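Local atomic coordinates of bifunctional protein PutA (Bdellovibrio bacteriovorus, PDB entry 5UR2), a protein that probably couples proline dehydrogenase and L-glutamate gamma-semialdehyde dehydrogenase activities in one flavoenzyme, oxidising L-proline to L-glutamate with NAD+ as acceptor in the second step. Residues E900-G905 against G944-S949. Sequence-based numbering, arbitrary orientation.
Sequences EYALTG and GGFKMS
Ala902 lays its methyl group over one face of the Phe946 ring, displaced toward the rim, with CB 4.0 Å from the ring centroid in a CH-pi contact. The ring is brought under this methyl by a first torsion that sets CG between the backbone N and the carbonyl carbon (chi1 41°). The aliphatic part of Lys947 closes on the same methyl from another direction, CG lying 3.7 Å from Ala902 CB; its chain then runs on extended to a salt bridge with Glu923. Backbone bonds tie the segments at two points: Phe946 N donates to Ala902 O at 3.1 Å, and Met948 N donates to Glu900 O at 3.0 Å. Phe946 to Ser949 forms a type II' beta turn, closed by Ser949 N on Phe946 O, and both backbone donors to 900-905, Phe946 N and Met948 N, belong to it. The weak antiparallel pairing lies in the aldehyde dehydrogenase part of the chain, at a mixed sheet where strand 901-908 also runs parallel to 751-755 and 926-929. Ser949 OG, beside its own backbone N (chi1 -65°), accepts a nearly straight bond from Ala902 N (3.0 Å, 164° at the hydrogen) and is also hydrogen-bonded to Gly748 O. The same oxygen lies at the edge of the Tyr901 ring, near its plane, and 3.4 Å from Leu903 CB. Gly945, without a side chain, brings its CA to 3.3 Å from Ala902 O in a C-H...O contact. Leu903 rests CD1 against the Gly944-Gly945 peptide, and its side chain also touches Cys780, predicted to be an active-site residue.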
loop_
_atom_site.group_PDB
_atom_site.type_symbol
_atom_site.label_atom_id
_atom_site.label_comp_id
_atom_site.label_asym_id
_atom_site.label_seq_id
_atom_site.Cartn_x
_atom_site.Cartn_y
_atom_site.Cartn_z
ATOM N N GLU B 900 16.337 -21.642 15.425
ATOM C CA GLU B 900 16.886 -20.734 14.432
ATOM C C GLU B 900 15.820 -20.123 13.532
ATOM O O GLU B 900 16.099 -19.134 12.853
ATOM C CB GLU B 900 17.863 -21.513 13.543
ATOM C CG GLU B 900 19.333 -21.307 13.796
ATOM C CD GLU B 900 20.189 -22.042 12.762
ATOM O OE1 GLU B 900 19.669 -22.938 12.055
ATOM O OE2 GLU B 900 21.384 -21.706 12.642
ATOM N N TYR B 901 14.618 -20.679 13.521
ATOM C CA TYR B 901 13.644 -20.431 12.477
ATOM C C TYR B 901 12.412 -19.719 13.017
ATOM O O TYR B 901 12.131 -19.727 14.220
ATOM C CB TYR B 901 13.236 -21.752 11.810
ATOM C CG TYR B 901 14.380 -22.446 11.097
ATOM C CD1 TYR B 901 14.851 -21.963 9.872
ATOM C CD2 TYR B 901 14.974 -23.593 11.625
ATOM C CE1 TYR B 901 15.885 -22.593 9.207
ATOM C CE2 TYR B 901 16.019 -24.231 10.963
ATOM C CZ TYR B 901 16.473 -23.726 9.760
ATOM O OH TYR B 901 17.499 -24.357 9.090
ATOM N N ALA B 902 11.679 -19.095 12.102
ATOM C CA ALA B 902 10.487 -18.341 12.463
ATOM C C ALA B 902 9.550 -18.290 11.256
ATOM O O ALA B 902 9.140 -17.221 10.784
ATOM C CB ALA B 902 10.881 -16.949 12.953
ATOM N N LEU B 903 9.194 -19.468 10.736
ATOM C CA LEU B 903 8.353 -19.551 9.550
ATOM C C LEU B 903 6.890 -19.784 9.951
ATOM O O LEU B 903 6.130 -18.810 10.025
ATOM C CB LEU B 903 8.882 -20.637 8.606
ATOM C CG LEU B 903 8.216 -20.746 7.223
ATOM C CD1 LEU B 903 7.917 -19.385 6.635
ATOM C CD2 LEU B 903 9.071 -21.567 6.271
ATOM N N THR B 904 6.461 -21.025 10.232
ATOM C CA THR B 904 5.074 -21.230 10.641
ATOM C C THR B 904 5.002 -21.704 12.087
ATOM O O THR B 904 5.982 -22.190 12.654
ATOM C CB THR B 904 4.320 -22.219 9.729
ATOM O OG1 THR B 904 4.841 -23.552 9.863
ATOM C CG2 THR B 904 4.400 -21.780 8.282
ATOM N N GLY B 905 3.824 -21.537 12.684
ATOM C CA GLY B 905 3.574 -21.991 14.041
ATOM C C GLY B 905 2.089 -21.949 14.319
ATOM O O GLY B 905 1.334 -21.244 13.645
ATOM N N GLY B 944 5.621 -16.460 4.528
ATOM C CA GLY B 944 7.021 -16.102 4.687
ATOM C C GLY B 944 7.307 -15.748 6.125
ATOM O O GLY B 944 6.413 -15.446 6.918
ATOM N N GLY B 945 8.589 -15.797 6.478
ATOM C CA GLY B 945 8.961 -15.611 7.867
ATOM C C GLY B 945 10.314 -14.969 8.092
ATOM O O GLY B 945 10.939 -14.457 7.159
ATOM N N PHE B 946 10.783 -14.995 9.331
ATOM C CA PHE B 946 11.990 -14.254 9.655
ATOM C C PHE B 946 12.973 -15.147 10.406
ATOM O O PHE B 946 12.944 -16.369 10.229
ATOM C CB PHE B 946 11.636 -12.963 10.433
ATOM C CG PHE B 946 10.549 -13.125 11.490
ATOM C CD1 PHE B 946 9.202 -13.066 11.137
ATOM C CD2 PHE B 946 10.880 -13.264 12.839
ATOM C CE1 PHE B 946 8.192 -13.197 12.099
ATOM C CE2 PHE B 946 9.874 -13.400 13.817
ATOM C CZ PHE B 946 8.520 -13.357 13.437
ATOM N N LYS B 947 13.842 -14.552 11.236
ATOM C CA LYS B 947 15.031 -15.235 11.732
ATOM C C LYS B 947 15.696 -15.885 10.524
ATOM O O LYS B 947 15.752 -15.258 9.460
ATOM C CB LYS B 947 14.679 -16.245 12.824
ATOM C CG LYS B 947 14.167 -15.606 14.132
ATOM C CD LYS B 947 14.043 -16.643 15.264
ATOM C CE LYS B 947 13.350 -16.055 16.500
ATOM N NZ LYS B 947 13.094 -17.039 17.636
ATOM N N MET B 948 16.120 -17.149 10.628
ATOM C CA MET B 948 16.789 -17.813 9.508
ATOM C C MET B 948 15.816 -18.442 8.491
ATOM O O MET B 948 16.263 -19.199 7.620
ATOM C CB MET B 948 17.778 -18.872 10.023
ATOM C CG MET B 948 18.931 -18.307 10.877
ATOM S SD MET B 948 19.849 -16.949 10.080
ATOM C CE MET B 948 20.543 -17.845 8.716
ATOM N N SER B 949 14.522 -18.119 8.548
ATOM C CA SER B 949 13.560 -18.603 7.561
ATOM C C SER B 949 13.501 -17.756 6.295
ATOM O O SER B 949 12.859 -18.175 5.328
ATOM C CB SER B 949 12.151 -18.686 8.165
ATOM O OG SER B 949 12.124 -19.658 9.189
#